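Local coordinates for protein NS6 protease (Murine norovirus 1, PDB 4ASH) that is a trypsin-like cysteine protease that probably cleaves the norovirus polyprotein into its mature proteins, at residues I28-V33 with V158-T163; V74-C79 with T152-G157; V89-G94 with G135-D140. The protein carries 1 engineered substitution. All blocks are in the same frame, centred on the assembly; numbering follows the deposited sequence.

Contact 1: residues I28-V33 with V158-T163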
loop_
_atom_site.group_PDB
_atom_site.type_symbol
_atom_site.label_atom_id
_atom_site.label_comp_id
_atom_site.label_asym_id
_atom_site.label_seq_id
_atom_site.Cartn_x
_atom_site.Cartn_y
_atom_site.Cartn_z
ATOM N N ILE A 28 -3.630 -6.560 -0.489
ATOM C CA ILE A 28 -3.906 -5.175 -0.853
ATOM C C ILE A 28 -2.948 -4.691 -1.946
ATOM O O ILE A 28 -1.806 -5.154 -2.037
ATOM C CB ILE A 28 -3.853 -4.221 0.367
ATOM C CG1 ILE A 28 -2.434 -4.131 0.966
ATOM C CG2 ILE A 28 -4.905 -4.641 1.397
ATOM C CD1 ILE A 28 -2.333 -3.105 2.136
ATOM N N THR A 29 -3.421 -3.763 -2.774
ATOM C CA THR A 29 -2.607 -3.252 -3.877
ATOM C C THR A 29 -3.143 -1.880 -4.299
ATOM O O THR A 29 -4.138 -1.394 -3.764
ATOM C CB THR A 29 -2.613 -4.235 -5.086
ATOM O OG1 THR A 29 -1.687 -3.791 -6.096
ATOM C CG2 THR A 29 -3.994 -4.327 -5.699
ATOM N N ALA A 30 -2.478 -1.269 -5.271
ATOM C CA ALA A 30 -2.949 -0.044 -5.886
ATOM C C ALA A 30 -3.924 -0.412 -6.998
ATOM O O ALA A 30 -3.604 -1.212 -7.872
ATOM C CB ALA A 30 -1.770 0.736 -6.455
ATOM N N LYS A 31 -5.117 0.165 -6.970
ATOM C CA LYS A 31 -6.103 -0.103 -8.008
ATOM C C LYS A 31 -5.535 0.020 -9.425
ATOM O O LYS A 31 -5.791 -0.830 -10.292
ATOM C CB LYS A 31 -7.331 0.806 -7.838
ATOM C CG LYS A 31 -8.459 0.441 -8.790
ATOM C CD LYS A 31 -9.670 1.333 -8.604
ATOM C CE LYS A 31 -10.804 0.888 -9.514
ATOM N NZ LYS A 31 -12.109 1.482 -9.103
ATOM N N HIS A 32 -4.732 1.056 -9.657
ATOM C CA HIS A 32 -4.261 1.338 -11.010
ATOM C C HIS A 32 -3.254 0.336 -11.570
ATOM O O HIS A 32 -2.974 0.375 -12.768
ATOM C CB HIS A 32 -3.737 2.775 -11.149
ATOM C CG HIS A 32 -2.369 2.993 -10.590
ATOM N ND1 HIS A 32 -2.140 3.374 -9.283
ATOM C CD2 HIS A 32 -1.148 2.927 -11.177
ATOM C CE1 HIS A 32 -0.843 3.515 -9.086
ATOM N NE2 HIS A 32 -0.216 3.255 -10.223
ATOM N N VAL A 33 -2.717 -0.556 -10.734
ATOM C CA VAL A 33 -1.775 -1.554 -11.238
ATOM C C VAL A 33 -2.424 -2.925 -11.391
ATOM O O VAL A 33 -1.876 -3.807 -12.048
ATOM C CB VAL A 33 -0.496 -1.700 -10.365
ATOM C CG1 VAL A 33 0.184 -0.354 -10.138
ATOM C CG2 VAL A 33 -0.802 -2.402 -9.042
ATOM N N VAL A 158 -0.718 1.714 0.616
ATOM C CA VAL A 158 0.135 1.245 -0.464
ATOM C C VAL A 158 0.647 2.402 -1.318
ATOM O O VAL A 158 -0.034 3.414 -1.506
ATOM C CB VAL A 158 -0.585 0.210 -1.366
ATOM C CG1 VAL A 158 -0.957 -1.051 -0.567
ATOM C CG2 VAL A 158 -1.812 0.789 -2.029
ATOM N N HIS A 159 1.849 2.237 -1.864
ATOM C CA HIS A 159 2.430 3.301 -2.674
ATOM C C HIS A 159 1.633 3.516 -3.958
ATOM O O HIS A 159 1.297 2.560 -4.660
ATOM C CB HIS A 159 3.854 2.932 -3.053
ATOM C CG HIS A 159 4.551 4.039 -3.785
ATOM N ND1 HIS A 159 4.755 5.258 -3.207
ATOM C CD2 HIS A 159 5.017 4.117 -5.057
ATOM C CE1 HIS A 159 5.376 6.053 -4.074
ATOM N NE2 HIS A 159 5.524 5.394 -5.204
ATOM N N VAL A 160 1.341 4.771 -4.297
ATOM C CA VAL A 160 0.672 5.001 -5.580
ATOM C C VAL A 160 1.302 6.062 -6.486
ATOM O O VAL A 160 1.215 5.950 -7.705
ATOM C CB VAL A 160 -0.831 5.288 -5.417
ATOM C CG1 VAL A 160 -1.495 4.116 -4.708
ATOM C CG2 VAL A 160 -1.054 6.613 -4.650
ATOM N N ALA A 161 1.904 7.086 -5.896
ATOM C CA ALA A 161 2.401 8.224 -6.693
ATOM C C ALA A 161 3.582 8.947 -6.076
ATOM O O ALA A 161 3.863 8.817 -4.882
ATOM C CB ALA A 161 1.268 9.210 -6.968
ATOM N N ALA A 162 4.293 9.702 -6.915
ATOM C CA ALA A 162 5.419 10.506 -6.462
ATOM C C ALA A 162 5.627 11.672 -7.418
ATOM O O ALA A 162 5.092 11.683 -8.528
ATOM C CB ALA A 162 6.684 9.653 -6.380
ATOM N N THR A 163 6.400 12.656 -6.976
ATOM C CA THR A 163 6.887 13.687 -7.879
ATOM C C THR A 163 8.131 13.158 -8.582
ATOM O O THR A 163 8.844 12.328 -8.029
ATOM C CB THR A 163 7.186 14.986 -7.106
ATOM O OG1 THR A 163 8.117 14.723 -6.049
ATOM C CG2 THR A 163 5.914 15.517 -6.492
#

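Contact 2: residues V74-C79 with T152-G157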
loop_
_atom_site.group_PDB
_atom_site.type_symbol
_atom_site.label_atom_id
_atom_site.label_comp_id
_atom_site.label_asym_id
_atom_site.label_seq_id
_atom_site.Cartn_x
_atom_site.Cartn_y
_atom_site.Cartn_z
ATOM N N VAL A 74 -2.117 -5.887 11.385
ATOM C CA VAL A 74 -3.072 -4.798 11.459
ATOM C C VAL A 74 -2.986 -3.934 10.202
ATOM O O VAL A 74 -1.898 -3.543 9.788
ATOM C CB VAL A 74 -2.762 -3.914 12.671
ATOM C CG1 VAL A 74 -3.578 -2.640 12.635
ATOM C CG2 VAL A 74 -3.034 -4.678 13.960
ATOM N N LEU A 75 -4.137 -3.662 9.596
ATOM C CA LEU A 75 -4.229 -2.653 8.541
ATOM C C LEU A 75 -4.910 -1.413 9.115
ATOM O O LEU A 75 -6.063 -1.474 9.558
ATOM C CB LEU A 75 -5.033 -3.192 7.354
ATOM C CG LEU A 75 -5.428 -2.205 6.254
ATOM C CD1 LEU A 75 -4.197 -1.621 5.582
ATOM C CD2 LEU A 75 -6.329 -2.884 5.235
ATOM N N GLU A 76 -4.181 -0.299 9.125
ATOM C CA GLU A 76 -4.720 0.987 9.564
ATOM C C GLU A 76 -5.082 1.872 8.382
ATOM O O GLU A 76 -4.583 1.681 7.285
ATOM C CB GLU A 76 -3.708 1.698 10.462
ATOM C CG GLU A 76 -3.724 1.166 11.897
ATOM C CD GLU A 76 -2.797 1.931 12.828
ATOM O OE1 GLU A 76 -2.052 2.816 12.348
ATOM O OE2 GLU A 76 -2.812 1.644 14.044
ATOM N N ASN A 77 -5.967 2.834 8.608
ATOM C CA ASN A 77 -6.283 3.835 7.610
ATOM C C ASN A 77 -5.302 4.991 7.752
ATOM O O ASN A 77 -5.623 6.028 8.363
ATOM C CB ASN A 77 -7.714 4.353 7.829
ATOM C CG ASN A 77 -8.168 5.275 6.718
ATOM O OD1 ASN A 77 -7.800 5.099 5.558
ATOM N ND2 ASN A 77 -8.987 6.259 7.066
ATOM N N GLY A 78 -4.103 4.828 7.198
ATOM C CA GLY A 78 -3.060 5.806 7.411
ATOM C C GLY A 78 -2.575 5.800 8.849
ATOM O O GLY A 78 -2.837 4.864 9.606
ATOM N N CYS A 79 -1.858 6.849 9.232
ATOM C CA CYS A 79 -1.342 6.947 10.590
ATOM C C CYS A 79 -1.269 8.402 11.016
ATOM O O CYS A 79 -1.603 9.291 10.242
ATOM C CB CYS A 79 0.048 6.322 10.679
ATOM S SG CYS A 79 1.292 7.174 9.675
ATOM N N THR A 152 4.829 -3.467 17.606
ATOM C CA THR A 152 4.357 -4.321 16.520
ATOM C C THR A 152 4.343 -3.570 15.187
ATOM O O THR A 152 4.181 -2.350 15.157
ATOM C CB THR A 152 2.945 -4.867 16.812
ATOM O OG1 THR A 152 2.589 -5.847 15.828
ATOM C CG2 THR A 152 1.925 -3.738 16.810
ATOM N N TRP A 153 4.510 -4.302 14.090
ATOM C CA TRP A 153 4.486 -3.699 12.756
ATOM C C TRP A 153 3.091 -3.695 12.135
ATOM O O TRP A 153 2.401 -4.715 12.119
ATOM C CB TRP A 153 5.491 -4.391 11.834
ATOM C CG TRP A 153 6.907 -4.104 12.215
ATOM C CD1 TRP A 153 7.660 -4.775 13.133
ATOM C CD2 TRP A 153 7.739 -3.057 11.698
ATOM N NE1 TRP A 153 8.914 -4.214 13.216
ATOM C CE2 TRP A 153 8.987 -3.160 12.346
ATOM C CE3 TRP A 153 7.550 -2.047 10.750
ATOM C CZ2 TRP A 153 10.041 -2.288 12.075
ATOM C CZ3 TRP A 153 8.598 -1.182 10.483
ATOM C CH2 TRP A 153 9.828 -1.308 11.144
ATOM N N VAL A 154 2.672 -2.534 11.640
ATOM C CA VAL A 154 1.336 -2.385 11.081
ATOM C C VAL A 154 1.465 -1.789 9.690
ATOM O O VAL A 154 2.455 -1.128 9.387
ATOM C CB VAL A 154 0.425 -1.504 11.964
ATOM C CG1 VAL A 154 0.487 -1.970 13.405
ATOM C CG2 VAL A 154 0.833 -0.074 11.871
ATOM N N VAL A 155 0.508 -2.085 8.820
ATOM C CA VAL A 155 0.555 -1.546 7.464
ATOM C C VAL A 155 -0.484 -0.434 7.356
ATOM O O VAL A 155 -1.583 -0.537 7.909
ATOM C CB VAL A 155 0.426 -2.650 6.372
ATOM C CG1 VAL A 155 -0.811 -3.510 6.560
ATOM C CG2 VAL A 155 0.459 -2.053 4.978
ATOM N N ILE A 156 -0.113 0.656 6.689
ATOM C CA ILE A 156 -0.980 1.833 6.669
ATOM C C ILE A 156 -1.524 2.226 5.304
ATOM O O ILE A 156 -2.415 3.081 5.200
ATOM C CB ILE A 156 -0.295 3.049 7.309
ATOM C CG1 ILE A 156 0.908 3.495 6.475
ATOM C CG2 ILE A 156 0.090 2.736 8.744
ATOM C CD1 ILE A 156 1.483 4.839 6.928
ATOM N N GLY A 157 -1.000 1.613 4.252
ATOM C CA GLY A 157 -1.419 1.969 2.914
ATOM C C GLY A 157 -0.475 1.388 1.882
ATOM O O GLY A 157 0.461 0.663 2.229
HETATM O O HOH W 1 0.237 -5.896 13.186
#

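Contact 3: residues V89-G94 with G135-D140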
loop_
_atom_site.group_PDB
_atom_site.type_symbol
_atom_site.label_atom_id
_atom_site.label_comp_id
_atom_site.label_asym_id
_atom_site.label_seq_id
_atom_site.Cartn_x
_atom_site.Cartn_y
_atom_site.Cartn_z
ATOM N N VAL A 89 9.801 -1.242 -0.680
ATOM C CA VAL A 89 9.881 -1.338 -2.136
ATOM C C VAL A 89 10.626 -2.590 -2.561
ATOM O O VAL A 89 11.772 -2.797 -2.166
ATOM C CB VAL A 89 10.614 -0.138 -2.739
ATOM C CG1 VAL A 89 10.826 -0.344 -4.227
ATOM C CG2 VAL A 89 9.829 1.138 -2.495
ATOM N N LYS A 90 9.977 -3.419 -3.363
ATOM C CA LYS A 90 10.723 -4.451 -4.098
ATOM C C LYS A 90 10.891 -4.004 -5.525
ATOM O O LYS A 90 9.998 -3.380 -6.087
ATOM C CB LYS A 90 9.972 -5.776 -4.108
ATOM C CG LYS A 90 10.200 -6.633 -2.889
ATOM C CD LYS A 90 9.754 -8.065 -3.182
ATOM C CE LYS A 90 9.989 -8.964 -1.992
ATOM N NZ LYS A 90 9.393 -10.312 -2.235
ATOM N N ARG A 91 12.033 -4.355 -6.121
ATOM C CA ARG A 91 12.248 -4.153 -7.545
ATOM C C ARG A 91 12.152 -5.510 -8.229
ATOM O O ARG A 91 12.229 -6.540 -7.564
ATOM C CB ARG A 91 13.607 -3.506 -7.778
ATOM C CG ARG A 91 13.730 -2.086 -7.189
ATOM C CD ARG A 91 13.061 -1.041 -8.076
ATOM N NE ARG A 91 12.552 0.130 -7.343
ATOM C CZ ARG A 91 13.287 1.151 -6.909
ATOM N NH1 ARG A 91 14.601 1.172 -7.092
ATOM N NH2 ARG A 91 12.698 2.161 -6.263
ATOM N N ALA A 92 11.946 -5.493 -9.540
ATOM C CA ALA A 92 11.739 -6.705 -10.316
ATOM C C ALA A 92 12.855 -7.721 -10.077
ATOM O O ALA A 92 12.619 -8.930 -10.095
ATOM C CB ALA A 92 11.641 -6.359 -11.792
ATOM N N SER A 93 14.061 -7.227 -9.826
ATOM C CA SER A 93 15.214 -8.086 -9.563
ATOM C C SER A 93 15.089 -8.868 -8.260
ATOM O O SER A 93 15.851 -9.811 -8.033
ATOM C CB SER A 93 16.482 -7.246 -9.481
ATOM O OG SER A 93 16.451 -6.457 -8.300
ATOM N N GLY A 94 14.141 -8.468 -7.403
ATOM C CA GLY A 94 14.010 -9.042 -6.078
ATOM C C GLY A 94 14.719 -8.213 -5.020
ATOM O O GLY A 94 14.632 -8.519 -3.821
ATOM N N GLY A 135 14.838 7.044 -4.632
ATOM C CA GLY A 135 13.497 7.024 -4.089
ATOM C C GLY A 135 12.651 6.004 -4.815
ATOM O O GLY A 135 13.155 4.959 -5.233
ATOM N N THR A 136 11.363 6.292 -4.950
ATOM C CA THR A 136 10.461 5.410 -5.677
ATOM C C THR A 136 10.529 5.730 -7.161
ATOM O O THR A 136 10.886 6.857 -7.561
ATOM C CB THR A 136 9.003 5.515 -5.183
ATOM O OG1 THR A 136 8.549 6.870 -5.307
ATOM C CG2 THR A 136 8.901 5.079 -3.725
ATOM N N ILE A 137 10.223 4.726 -7.974
ATOM C CA ILE A 137 10.252 4.861 -9.420
ATOM C C ILE A 137 9.006 4.259 -10.050
ATOM O O ILE A 137 8.284 3.504 -9.404
ATOM C CB ILE A 137 11.482 4.151 -10.011
ATOM C CG1 ILE A 137 11.410 2.646 -9.731
ATOM C CG2 ILE A 137 12.761 4.754 -9.456
ATOM C CD1 ILE A 137 12.544 1.850 -10.376
ATOM N N PRO A 138 8.748 4.581 -11.329
ATOM C CA PRO A 138 7.653 3.893 -12.019
ATOM C C PRO A 138 7.829 2.390 -11.912
ATOM O O PRO A 138 8.899 1.850 -12.240
ATOM C CB PRO A 138 7.826 4.340 -13.467
ATOM C CG PRO A 138 8.409 5.696 -13.344
ATOM C CD PRO A 138 9.358 5.622 -12.176
ATOM N N GLY A 139 6.786 1.720 -11.444
ATOM C CA GLY A 139 6.811 0.285 -11.260
ATOM C C GLY A 139 6.663 -0.090 -9.796
ATOM O O GLY A 139 6.349 -1.242 -9.498
ATOM N N ASP A 140 6.885 0.874 -8.899
ATOM C CA ASP A 140 6.873 0.619 -7.455
ATOM C C ASP A 140 5.476 0.632 -6.843
ATOM O O ASP A 140 5.318 0.197 -5.699
ATOM C CB ASP A 140 7.714 1.638 -6.680
ATOM C CG ASP A 140 9.209 1.502 -6.911
ATOM O OD1 ASP A 140 9.682 0.476 -7.462
ATOM O OD2 ASP A 140 9.914 2.438 -6.498
HETATM O O HOH W 2 9.437 -2.104 -8.374
HETATM O O HOH W 3 15.564 3.699 -6.038
#

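Contact 1: residues I28-V33 with V158-T163
Ile28 and Ala30 meet Val158 and Val160 across two strands that run almost parallel, with 6° between their directions, yet no hydrogen bond joins them. At 6.5 Å between axes, strand 28-30 and strand 158-162 meet only through side chains, one of them against backbone. Val158 does most of the work, with its two methyls splitting the job. CG1 meets the end of Ile28, 3.7 Å from its CD1, while CG2 lies 3.6 Å from Thr29 O. Ala30 comes next, its CB 3.8 Å from Val160 CG1.

The two strands belong to different sheets. Strand 26-30 pairs with strands 17-21 and 57-62, whereas strand 152-162 pairs with strand 168-172. This is the seam between the two beta domains of a trypsin-like protease, where the substrate cleft of the family opens. In the turn that follows strand 26-30, His32 brings its ring toward Val160, because chi1 of 78° places CG between the backbone N and the carbonyl carbon. CE1 then approaches Val160 O obliquely at 3.5 Å. Val33 CG1 lies over one face of the imidazole, offset toward the rim, and ND1 is hydrogen-bonded to Asp56 OD2, consistent with the catalytic histidine and acid of a chymotrypsin-like cysteine protease. His159, its ND1 bonded to Tyr145 OH, is consistent with the S1-pocket histidine of 3C-like proteases. Beside it, Val160 and Ala161 both face Ile170 in a classic beta bulge.

Contact 2: residues V74-C79 with T152-G157
Val74 and Val154 stand side by side and point the same way, Val74 CB lying 3.9 Å from Val154 CG1. One residue on, the pair Leu75 and Val155 projects from the opposite face of the sheet, and here the side chains slant past each other, with Leu75 CD1 at 4.0 Å from Val155 CG1. The backbones between them run parallel. Val155 N donates to Val74 O at 3.0 Å, and Glu76 N returns a bond to Val155 O at 2.9 Å, both nearly straight.

Glu76 extends beyond CG, and its OE1 comes 4.1 Å from Val154 CG2. Tyr147 OH bonds to the same oxygen, and Lys149 makes a salt bridge to OE2, so the carboxylate is held beside the methyls of Val154 and Ile156. The regular parallel pairing ends there, though one more bond follows. Asn77 centres an inverse gamma turn, and Gly78 N, at positive phi, donates a more bent hydrogen bond (144°) to Ile156 O, 3.1 Å away, on a lone pair in the carbonyl plane. Cys79 points toward the strand. In Ile156, CG1 sits between the backbone N and the carbonyl carbon (chi1 66°), and the extended chain carries CD1 to 3.6 Å from Cys79 SG.

The short, weakly bonded strand 74-75 thus edges the C-terminal beta domain of the trypsin-like fold, the parallel exception in a mainly antiparallel sheet. Strand 144-149 pairs antiparallel with strand 152-162, through Tyr145 and Tyr147, and Met103 of strand 96-111 packs on both Ile156 and Cys79.

Contact 3: residues V89-G94 with G135-D140
Arg91 grips Asp140 side-on, with a separate nitrogen for each carboxylate oxygen. NE donates to Asp140 OD1 at 2.9 Å and NH2 to Asp140 OD2 at 2.8 Å. Both oxygens use their syn lone pairs, and the guanidinium and carboxylate planes differ by just 3°. NH2 has a second acceptor, Gly135 O at 3.0 Å, close to the guanidinium plane. Ile137 lies over one face of the guanidinium, its CD1 3.5 Å above the plane and offset toward the rim. Val89 CG1 packs against the carboxylate too, 3.5 Å from Asp140 OD1.

What puts the guanidinium there is a bend in the arginine chain at chi2 (-79°), which folds it from the end of strand 84-90 toward the loop. Ile137 N bonds to Asp140 OD2 at 2.7 Å, coming from above the carboxylate plane, and the type II turn from Ile137 to Asp140 brings the two residues together. A water accepts from Arg91 NH1 at 2.9 Å and donates to Gly135 O. Further out, Thr136 touches His159 and Ala162, and Asp140 itself packs on His159, which places the salt bridge next to strand 152-162. Gly139 and Asp140 probably open the Gly-Asp-Cys-Gly motif of this family, where the nucleophile and oxyanion hole lie.

With one donor near its plane and another above it, OD2 is gripped in two directions, and the carboxylate is unlikely to turn. The paired charges would probably favour the ionised form of both groups, so this loop is clasped to the end of strand 84-90 by an in-plane salt bridge, with Ile137 and Val89 packed against it.

How the contacts relate
Strand 152-162 connects contacts 1 and 2: its earlier half receives segment 74-79, and its later half lies against segment 28-33. Ile28 touches both sides of contact 2, its CD1 4.1 Å from Val155 CG2 and 4.2 Å from Leu75 CD1. Contact 3 is centred 12 Å from contact 1 and meets its strand where Thr136 OG1 lies 3.4 Å from His159 NE2. Contacts 2 and 3, 21 Å apart between centres, do not touch. His32 (with Asp56) in contact 1 and the turn through Gly139 and Asp140 in contact 3, which enters the nucleophile position, probably form two sides of the active site; contact 2 borders the same strand, 16 Å from contact 1 between centres.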